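Local coordinates for USG-1 protein homolog (Pseudomonas aeruginosa, PDB 2HJS), which probably binds NAD and acts as a dimeric oxidoreductase on aldehyde or oxo groups, like the aspartate-semialdehyde dehydrogenases, at residues Val61-Val69 / His84-Cys93; Leu119-Ser130 / Ala326-Tyr337. One frame throughout, in Å; residues are numbered along the deposited sequence.

Contact 1: residues Val61-Val69 / His84-Cys93; sequences VDSFDFSSV and HAERARAAGC
The CB methyl of A88 sits over one face of the F66 ring, 19° off the ring normal and 3.7 Å from the centroid. It is displaced toward the rim, with F66 CG among its nearest atoms. F66 CG lies anti to the carbonyl carbon (chi1 -80°), which takes the ring toward A88. The opposite face of the ring carries F64 CD2 over its centre, so F66 is clamped between its own loop and the helix. A91 CB and C93 SG extend this apolar patch. C93 SG lies 3.7 Å from V69 CG2. Where the loop begins, two residues hold H84. V61 CG2 rests over one face of the H84 ring, 4.2 Å from the centroid. H84 NE2 donates to D62 OD1 at 3.1 Å, with an N-H...O angle of 144°. The acceptor lies near the imidazole plane. These contacts join the loop after strand 54-60 to helix 78-90 of the Rossmann-type NAD-binding domain. The helix ends in a Schellman motif at G92, which turns the chain so that C93 faces the loop. Within the loop, D65 OD1 accepts from S67 N in an Asx turn and also from S67 OG, both from the same face of the carboxylate plane. A water 2.7 Å from V69 O makes a weak second bond to A91 O. Farther out, F66 reaches V12 of strand 9-12, and C93 touches A72 of strand 71-74.

Contact 2: residues Leu119-Ser130 / Ala326-Tyr337; sequences LASQAAPFLLSS and AVLLGELLIKHY
L333 and L119 cross at about a right angle, and their methyls L333 CD2 and L119 CD1 meet at 3.5 Å. L333 CG lies anti to the carbonyl carbon (chi1 -67°), which swings the tip into the contact. The same L119 CD1 meets L332 CD2 tip to tip, 3.6 Å apart, and also touches L329 CD1. One leucine branch from 119-130 is thus inserted among three leucines of the helix. L333 CD2 lies over one face of the F126 ring, 4.0 Å from the centroid, where the two side chains slide past each other in opposite directions. It also meets L128 CD1 tip to tip. The other face of F126 is covered by the backbone of A123 and A124. The edge of F126 turns to the face of Y337 in an offset edge-to-face pair, with planes at 79° and centroids 5.8 Å apart. F126 CZ comes within 3.8 Å of Y337 CB. L119 CD1 also nears Y337 CE2, and Y337 OH lies 3.9 Å from L119 CB. At the far end S130 packs against A326. No hydrogen bond crosses between the two segments. L329 and L333 also touch I96 of the neighbouring strand 94-97. Segment 326-336 runs at 149° to strand 127-129 and packs on this edge of the Rossmann-type sheet and the loop before it, a helix-on-sheet layer of an alpha/beta fold.

How the contacts relate
Contact 1 comes wholly before contact 2 in the sequence, and their centres are about 17 Å apart. Both lie against the same seven-stranded sheet, whose outermost strand on one side within this chain is 127-129. Contact 1 joins the loop between strands 54-60 and 71-74 to helix 78-90, whereas contact 2 joins strand 127-129 and the loop before it to the C-terminal helix 317-336. Strand 94-97 follows helix 78-90 and lies beside strand 127-129. The two contacts also touch directly: R89 NH1 probably donates to P125 O at 3.1 Å, and R89 NE packs near L127 CB. Contact 1 is local to the NAD-binding domain. Contact 2 brings the C-terminal helix back against the edge of the sheet formed by the N-terminal part of the chain.

Contact 1: residues Val61-Val69 / His84-Cys93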
loop_
_atom_site.group_PDB
_atom_site.type_symbol
_atom_site.label_atom_id
_atom_site.label_comp_id
_atom_site.label_asym_id
_atom_site.label_seq_id
_atom_site.Cartn_x
_atom_site.Cartn_y
_atom_site.Cartn_z
ATOM N N VAL A 61 18.033 -32.899 -6.850
ATOM C CA VAL A 61 16.900 -33.139 -7.750
ATOM C C VAL A 61 17.326 -33.741 -9.110
ATOM O O VAL A 61 16.605 -34.563 -9.666
ATOM C CB VAL A 61 15.994 -31.887 -7.925
ATOM C CG1 VAL A 61 16.731 -30.743 -8.632
ATOM C CG2 VAL A 61 14.704 -32.249 -8.654
ATOM N N ASP A 62 18.500 -33.357 -9.618
ATOM C CA ASP A 62 18.973 -33.853 -10.918
ATOM C C ASP A 62 19.202 -35.371 -10.940
ATOM O O ASP A 62 19.020 -36.005 -11.973
ATOM C CB ASP A 62 20.234 -33.117 -11.383
ATOM C CG ASP A 62 19.955 -31.682 -11.823
ATOM O OD1 ASP A 62 18.775 -31.287 -11.939
ATOM O OD2 ASP A 62 20.933 -30.939 -12.063
ATOM N N SER A 63 19.576 -35.935 -9.791
ATOM C CA SER A 63 19.852 -37.370 -9.641
ATOM C C SER A 63 18.634 -38.231 -9.305
ATOM O O SER A 63 18.742 -39.445 -9.309
ATOM C CB SER A 63 20.882 -37.584 -8.529
ATOM O OG SER A 63 22.138 -37.017 -8.865
ATOM N N PHE A 64 17.490 -37.612 -9.005
ATOM C CA PHE A 64 16.379 -38.320 -8.346
ATOM C C PHE A 64 15.488 -39.135 -9.275
ATOM O O PHE A 64 15.129 -38.659 -10.358
ATOM C CB PHE A 64 15.516 -37.333 -7.536
ATOM C CG PHE A 64 14.483 -38.000 -6.651
ATOM C CD1 PHE A 64 14.868 -38.670 -5.484
ATOM C CD2 PHE A 64 13.121 -37.946 -6.975
ATOM C CE1 PHE A 64 13.918 -39.273 -4.653
ATOM C CE2 PHE A 64 12.165 -38.546 -6.147
ATOM C CZ PHE A 64 12.572 -39.221 -4.988
ATOM N N ASP A 65 15.117 -40.340 -8.819
ATOM C CA ASP A 65 14.179 -41.227 -9.522
ATOM C C ASP A 65 12.751 -40.998 -9.050
ATOM O O ASP A 65 12.352 -41.517 -7.990
ATOM C CB ASP A 65 14.573 -42.710 -9.305
ATOM C CG ASP A 65 13.692 -43.701 -10.102
ATOM O OD1 ASP A 65 12.898 -43.301 -10.985
ATOM O OD2 ASP A 65 13.798 -44.921 -9.831
ATOM N N PHE A 66 11.986 -40.223 -9.840
ATOM C CA PHE A 66 10.605 -39.855 -9.494
ATOM C C PHE A 66 9.613 -41.027 -9.576
ATOM O O PHE A 66 8.497 -40.946 -9.056
ATOM C CB PHE A 66 10.110 -38.668 -10.347
ATOM C CG PHE A 66 10.597 -37.314 -9.871
ATOM C CD1 PHE A 66 9.950 -36.651 -8.822
ATOM C CD2 PHE A 66 11.683 -36.690 -10.487
ATOM C CE1 PHE A 66 10.379 -35.377 -8.376
ATOM C CE2 PHE A 66 12.132 -35.414 -10.057
ATOM C CZ PHE A 66 11.473 -34.756 -8.994
ATOM N N SER A 67 10.006 -42.128 -10.212
ATOM C CA SER A 67 9.166 -43.322 -10.143
ATOM C C SER A 67 9.068 -43.855 -8.693
ATOM O O SER A 67 8.131 -44.613 -8.352
ATOM C CB SER A 67 9.620 -44.408 -11.139
ATOM O OG SER A 67 10.912 -44.879 -10.808
ATOM N N SER A 68 9.990 -43.432 -7.824
ATOM C CA SER A 68 10.009 -43.938 -6.444
ATOM C C SER A 68 8.954 -43.280 -5.556
ATOM O O SER A 68 8.669 -43.763 -4.447
ATOM C CB SER A 68 11.380 -43.725 -5.817
ATOM O OG SER A 68 11.607 -42.337 -5.634
ATOM N N VAL A 69 8.406 -42.146 -6.035
ATOM C CA VAL A 69 7.405 -41.462 -5.256
ATOM C C VAL A 69 6.056 -41.454 -5.991
ATOM O O VAL A 69 5.970 -41.591 -7.250
ATOM C CB VAL A 69 7.893 -40.022 -4.807
ATOM C CG1 VAL A 69 8.986 -40.157 -3.777
ATOM C CG2 VAL A 69 8.430 -39.195 -5.984
ATOM N N HIS A 84 11.815 -30.448 -14.622
ATOM C CA HIS A 84 11.460 -31.735 -14.001
ATOM C C HIS A 84 9.978 -32.086 -13.817
ATOM O O HIS A 84 9.672 -33.257 -13.685
ATOM C CB HIS A 84 12.158 -31.902 -12.639
ATOM C CG HIS A 84 13.651 -31.920 -12.718
ATOM N ND1 HIS A 84 14.365 -33.031 -13.117
ATOM C CD2 HIS A 84 14.567 -30.964 -12.435
ATOM C CE1 HIS A 84 15.656 -32.754 -13.088
ATOM N NE2 HIS A 84 15.804 -31.508 -12.674
ATOM N N ALA A 85 9.063 -31.116 -13.763
ATOM C CA ALA A 85 7.689 -31.451 -13.333
ATOM C C ALA A 85 6.960 -32.416 -14.283
ATOM O O ALA A 85 6.335 -33.387 -13.840
ATOM C CB ALA A 85 6.849 -30.199 -13.063
ATOM N N GLU A 86 7.056 -32.158 -15.578
ATOM C CA GLU A 86 6.425 -33.029 -16.572
ATOM C C GLU A 86 7.066 -34.396 -16.580
ATOM O O GLU A 86 6.352 -35.394 -16.508
ATOM C CB GLU A 86 6.410 -32.389 -17.965
ATOM C CG GLU A 86 5.384 -31.239 -18.062
ATOM C CD GLU A 86 5.475 -30.469 -19.371
ATOM O OE1 GLU A 86 4.685 -30.759 -20.308
ATOM O OE2 GLU A 86 6.354 -29.584 -19.466
ATOM N N ARG A 87 8.401 -34.442 -16.645
ATOM C CA ARG A 87 9.160 -35.707 -16.532
ATOM C C ARG A 87 8.748 -36.505 -15.294
ATOM O O ARG A 87 8.524 -37.706 -15.380
ATOM C CB ARG A 87 10.671 -35.457 -16.545
ATOM C CG ARG A 87 11.239 -35.221 -17.954
ATOM C CD ARG A 87 12.659 -34.613 -17.981
ATOM N NE ARG A 87 13.497 -35.082 -16.874
ATOM C CZ ARG A 87 14.214 -36.213 -16.865
ATOM N NH1 ARG A 87 14.930 -36.504 -15.777
ATOM N NH2 ARG A 87 14.231 -37.057 -17.916
ATOM N N ALA A 88 8.599 -35.827 -14.157
ATOM C CA ALA A 88 8.117 -36.477 -12.936
ATOM C C ALA A 88 6.723 -37.083 -13.090
ATOM O O ALA A 88 6.469 -38.176 -12.559
ATOM C CB ALA A 88 8.140 -35.515 -11.746
ATOM N N ARG A 89 5.819 -36.370 -13.779
ATOM C CA ARG A 89 4.457 -36.878 -13.954
ATOM C C ARG A 89 4.448 -38.109 -14.874
ATOM O O ARG A 89 3.706 -39.084 -14.624
ATOM C CB ARG A 89 3.461 -35.804 -14.428
ATOM C CG ARG A 89 2.350 -36.414 -15.216
ATOM C CD ARG A 89 1.001 -35.797 -15.089
ATOM N NE ARG A 89 0.741 -34.942 -16.221
ATOM C CZ ARG A 89 -0.451 -34.469 -16.584
ATOM N NH1 ARG A 89 -1.566 -34.805 -15.947
ATOM N NH2 ARG A 89 -0.526 -33.671 -17.625
ATOM N N ALA A 90 5.298 -38.089 -15.905
ATOM C CA ALA A 90 5.390 -39.205 -16.831
ATOM C C ALA A 90 5.791 -40.462 -16.051
ATOM O O ALA A 90 5.413 -41.590 -16.430
ATOM C CB ALA A 90 6.418 -38.910 -17.913
ATOM N N ALA A 91 6.547 -40.245 -14.950
ATOM C CA ALA A 91 7.120 -41.326 -14.138
ATOM C C ALA A 91 6.065 -41.903 -13.158
ATOM O O ALA A 91 6.303 -43.000 -12.415
ATOM C CB ALA A 91 8.403 -40.854 -13.427
ATOM N N GLY A 92 4.910 -41.187 -13.141
ATOM C CA GLY A 92 3.725 -41.754 -12.422
ATOM C C GLY A 92 3.440 -40.934 -11.190
ATOM O O GLY A 92 2.450 -41.152 -10.470
ATOM N N CYS A 93 4.294 -39.937 -10.979
ATOM C CA CYS A 93 4.248 -39.138 -9.795
ATOM C C CYS A 93 3.343 -37.906 -10.006
ATOM O O CYS A 93 3.528 -37.142 -10.955
ATOM C CB CYS A 93 5.700 -38.787 -9.403
ATOM S SG CYS A 93 5.803 -37.523 -8.053
HETATM O O HOH W 1 4.968 -43.246 -9.192
#

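Contact 2: residues Leu119-Ser130 / Ala326-Tyr337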
loop_
_atom_site.group_PDB
_atom_site.type_symbol
_atom_site.label_atom_id
_atom_site.label_comp_id
_atom_site.label_asym_id
_atom_site.label_seq_id
_atom_site.Cartn_x
_atom_site.Cartn_y
_atom_site.Cartn_z
ATOM N N LEU A 119 -10.547 -30.545 -10.088
ATOM C CA LEU A 119 -9.788 -31.788 -10.021
ATOM C C LEU A 119 -10.520 -32.913 -10.705
ATOM O O LEU A 119 -9.897 -33.732 -11.398
ATOM C CB LEU A 119 -9.532 -32.221 -8.582
ATOM C CG LEU A 119 -8.383 -31.483 -7.939
ATOM C CD1 LEU A 119 -8.087 -32.201 -6.651
ATOM C CD2 LEU A 119 -7.182 -31.489 -8.886
ATOM N N ALA A 120 -11.836 -32.944 -10.474
ATOM C CA ALA A 120 -12.733 -34.002 -10.941
ATOM C C ALA A 120 -12.619 -34.334 -12.444
ATOM O O ALA A 120 -13.093 -35.383 -12.874
ATOM C CB ALA A 120 -14.185 -33.670 -10.557
ATOM N N SER A 121 -11.957 -33.463 -13.206
ATOM C CA SER A 121 -11.824 -33.606 -14.646
ATOM C C SER A 121 -10.456 -34.039 -15.169
ATOM O O SER A 121 -10.361 -34.354 -16.343
ATOM C CB SER A 121 -12.229 -32.306 -15.343
ATOM O OG SER A 121 -11.217 -31.314 -15.258
ATOM N N GLN A 122 -9.407 -34.024 -14.337
ATOM C CA GLN A 122 -8.072 -34.524 -14.754
ATOM C C GLN A 122 -7.942 -36.005 -14.369
ATOM O O GLN A 122 -8.582 -36.468 -13.408
ATOM C CB GLN A 122 -6.918 -33.687 -14.133
ATOM C CG GLN A 122 -5.835 -33.074 -15.151
ATOM C CD GLN A 122 -4.490 -32.529 -14.491
ATOM O OE1 GLN A 122 -4.037 -33.016 -13.428
ATOM N NE2 GLN A 122 -3.841 -31.555 -15.172
ATOM N N ALA A 123 -7.137 -36.758 -15.114
ATOM C CA ALA A 123 -6.864 -38.126 -14.711
ATOM C C ALA A 123 -5.507 -38.239 -14.038
ATOM O O ALA A 123 -4.551 -37.628 -14.480
ATOM C CB ALA A 123 -6.964 -39.082 -15.902
ATOM N N ALA A 124 -5.444 -39.029 -12.969
ATOM C CA ALA A 124 -4.208 -39.327 -12.254
ATOM C C ALA A 124 -3.244 -40.143 -13.124
ATOM O O ALA A 124 -3.679 -41.058 -13.808
ATOM C CB ALA A 124 -4.537 -40.124 -10.994
ATOM N N PRO A 125 -1.926 -39.861 -13.067
ATOM C CA PRO A 125 -1.177 -38.819 -12.310
ATOM C C PRO A 125 -1.525 -37.349 -12.613
ATOM O O PRO A 125 -1.653 -36.957 -13.771
ATOM C CB PRO A 125 0.290 -39.103 -12.653
ATOM C CG PRO A 125 0.255 -40.042 -13.856
ATOM C CD PRO A 125 -1.030 -40.779 -13.821
ATOM N N PHE A 126 -1.683 -36.545 -11.561
ATOM C CA PHE A 126 -2.074 -35.156 -11.708
ATOM C C PHE A 126 -0.854 -34.262 -11.941
ATOM O O PHE A 126 0.280 -34.611 -11.595
ATOM C CB PHE A 126 -2.888 -34.688 -10.492
ATOM C CG PHE A 126 -4.146 -35.501 -10.239
ATOM C CD1 PHE A 126 -5.353 -35.144 -10.828
ATOM C CD2 PHE A 126 -4.117 -36.632 -9.411
ATOM C CE1 PHE A 126 -6.510 -35.880 -10.591
ATOM C CE2 PHE A 126 -5.279 -37.391 -9.175
ATOM C CZ PHE A 126 -6.475 -37.010 -9.762
ATOM N N LEU A 127 -1.087 -33.128 -12.582
ATOM C CA LEU A 127 -0.083 -32.085 -12.661
ATOM C C LEU A 127 -0.783 -30.740 -12.503
ATOM O O LEU A 127 -1.437 -30.239 -13.427
ATOM C CB LEU A 127 0.726 -32.197 -13.960
ATOM C CG LEU A 127 1.666 -31.036 -14.317
ATOM C CD1 LEU A 127 2.688 -30.753 -13.206
ATOM C CD2 LEU A 127 2.368 -31.296 -15.647
ATOM N N LEU A 128 -0.666 -30.174 -11.303
ATOM C CA LEU A 128 -1.461 -29.021 -10.922
ATOM C C LEU A 128 -0.548 -27.957 -10.410
ATOM O O LEU A 128 0.542 -28.261 -9.925
ATOM C CB LEU A 128 -2.428 -29.392 -9.796
ATOM C CG LEU A 128 -3.248 -30.659 -10.051
ATOM C CD1 LEU A 128 -3.769 -31.215 -8.749
ATOM C CD2 LEU A 128 -4.361 -30.372 -11.050
ATOM N N SER A 129 -1.007 -26.708 -10.496
ATOM C CA SER A 129 -0.302 -25.595 -9.881
ATOM C C SER A 129 -1.006 -25.187 -8.594
ATOM O O SER A 129 -2.237 -25.153 -8.512
ATOM C CB SER A 129 -0.214 -24.384 -10.833
ATOM O OG SER A 129 0.582 -24.688 -11.970
ATOM N N SER A 130 -0.227 -24.867 -7.585
ATOM C CA SER A 130 -0.795 -24.172 -6.444
ATOM C C SER A 130 -0.438 -22.678 -6.616
ATOM O O SER A 130 0.728 -22.355 -6.819
ATOM C CB SER A 130 -0.256 -24.789 -5.154
ATOM O OG SER A 130 -1.014 -24.399 -4.037
ATOM N N ALA A 326 -0.858 -25.657 -0.741
ATOM C CA ALA A 326 -0.298 -26.786 -1.476
ATOM C C ALA A 326 -0.559 -28.103 -0.721
ATOM O O ALA A 326 -0.962 -29.105 -1.306
ATOM C CB ALA A 326 1.203 -26.574 -1.715
ATOM N N VAL A 327 -0.340 -28.092 0.585
ATOM C CA VAL A 327 -0.533 -29.286 1.396
ATOM C C VAL A 327 -2.025 -29.685 1.444
ATOM O O VAL A 327 -2.360 -30.858 1.304
ATOM C CB VAL A 327 0.043 -29.093 2.815
ATOM C CG1 VAL A 327 -0.273 -30.297 3.700
ATOM C CG2 VAL A 327 1.567 -28.876 2.766
ATOM N N LEU A 328 -2.909 -28.704 1.620
ATOM C CA LEU A 328 -4.347 -28.963 1.612
ATOM C C LEU A 328 -4.793 -29.640 0.318
ATOM O O LEU A 328 -5.632 -30.558 0.358
ATOM C CB LEU A 328 -5.125 -27.662 1.842
ATOM C CG LEU A 328 -5.050 -27.010 3.229
ATOM C CD1 LEU A 328 -5.737 -25.640 3.202
ATOM C CD2 LEU A 328 -5.691 -27.890 4.284
ATOM N N LEU A 329 -4.230 -29.196 -0.817
ATOM C CA LEU A 329 -4.448 -29.808 -2.133
ATOM C C LEU A 329 -3.962 -31.241 -2.180
ATOM O O LEU A 329 -4.665 -32.116 -2.677
ATOM C CB LEU A 329 -3.780 -28.970 -3.243
ATOM C CG LEU A 329 -3.951 -29.415 -4.708
ATOM C CD1 LEU A 329 -5.432 -29.604 -5.054
ATOM C CD2 LEU A 329 -3.307 -28.371 -5.648
ATOM N N GLY A 330 -2.769 -31.493 -1.642
ATOM C CA GLY A 330 -2.253 -32.836 -1.493
ATOM C C GLY A 330 -3.144 -33.721 -0.634
ATOM O O GLY A 330 -3.338 -34.895 -0.942
ATOM N N GLU A 331 -3.674 -33.160 0.455
ATOM C CA GLU A 331 -4.603 -33.888 1.330
ATOM C C GLU A 331 -5.889 -34.261 0.580
ATOM O O GLU A 331 -6.415 -35.367 0.755
ATOM C CB GLU A 331 -4.895 -33.087 2.603
ATOM C CG GLU A 331 -3.706 -33.034 3.558
ATOM C CD GLU A 331 -3.913 -32.132 4.765
ATOM O OE1 GLU A 331 -4.961 -31.443 4.874
ATOM O OE2 GLU A 331 -2.999 -32.081 5.607
ATOM N N LEU A 332 -6.357 -33.359 -0.293
ATOM C CA LEU A 332 -7.529 -33.628 -1.129
ATOM C C LEU A 332 -7.278 -34.762 -2.126
ATOM O O LEU A 332 -8.139 -35.631 -2.311
ATOM C CB LEU A 332 -8.002 -32.360 -1.865
ATOM C CG LEU A 332 -9.206 -32.473 -2.821
ATOM C CD1 LEU A 332 -10.439 -32.969 -2.096
ATOM C CD2 LEU A 332 -9.527 -31.130 -3.501
ATOM N N LEU A 333 -6.113 -34.729 -2.776
ATOM C CA LEU A 333 -5.716 -35.751 -3.742
ATOM C C LEU A 333 -5.608 -37.133 -3.095
ATOM O O LEU A 333 -5.947 -38.137 -3.710
ATOM C CB LEU A 333 -4.386 -35.398 -4.407
ATOM C CG LEU A 333 -4.251 -34.210 -5.348
ATOM C CD1 LEU A 333 -2.838 -34.168 -5.880
ATOM C CD2 LEU A 333 -5.249 -34.306 -6.482
ATOM N N ILE A 334 -5.112 -37.184 -1.863
ATOM C CA ILE A 334 -5.088 -38.438 -1.096
ATOM C C ILE A 334 -6.494 -38.929 -0.757
ATOM O O ILE A 334 -6.782 -40.120 -0.890
ATOM C CB ILE A 334 -4.352 -38.265 0.228
ATOM C CG1 ILE A 334 -2.870 -38.108 -0.004
ATOM C CG2 ILE A 334 -4.603 -39.459 1.163
ATOM C CD1 ILE A 334 -2.179 -37.758 1.280
ATOM N N LYS A 335 -7.348 -38.006 -0.315
ATOM C CA LYS A 335 -8.641 -38.327 0.281
ATOM C C LYS A 335 -9.559 -39.076 -0.673
ATOM O O LYS A 335 -9.931 -40.214 -0.384
ATOM C CB LYS A 335 -9.332 -37.080 0.853
ATOM C CG LYS A 335 -10.578 -37.377 1.700
ATOM C CD LYS A 335 -10.952 -36.199 2.605
ATOM C CE LYS A 335 -12.435 -36.214 3.029
ATOM N NZ LYS A 335 -13.279 -35.264 2.217
ATOM N N HIS A 336 -9.940 -38.473 -1.797
ATOM C CA HIS A 336 -10.760 -39.254 -2.730
ATOM C C HIS A 336 -10.203 -39.497 -4.138
ATOM O O HIS A 336 -10.869 -40.141 -4.963
ATOM C CB HIS A 336 -12.272 -38.900 -2.706
ATOM C CG HIS A 336 -12.575 -37.437 -2.625
ATOM N ND1 HIS A 336 -12.495 -36.725 -1.447
ATOM C CD2 HIS A 336 -13.015 -36.565 -3.565
ATOM C CE1 HIS A 336 -12.842 -35.468 -1.672
ATOM N NE2 HIS A 336 -13.164 -35.344 -2.948
ATOM N N TYR A 337 -8.982 -39.047 -4.404
ATOM C CA TYR A 337 -8.347 -39.423 -5.669
ATOM C C TYR A 337 -7.249 -40.462 -5.463
ATOM O O TYR A 337 -6.247 -40.489 -6.182
ATOM C CB TYR A 337 -7.909 -38.188 -6.463
ATOM C CG TYR A 337 -9.061 -37.227 -6.661
ATOM C CD1 TYR A 337 -9.939 -37.364 -7.742
ATOM C CD2 TYR A 337 -9.300 -36.213 -5.737
ATOM C CE1 TYR A 337 -11.013 -36.491 -7.905
ATOM C CE2 TYR A 337 -10.360 -35.343 -5.887
ATOM C CZ TYR A 337 -11.213 -35.478 -6.969
ATOM O OH TYR A 337 -12.259 -34.587 -7.097
#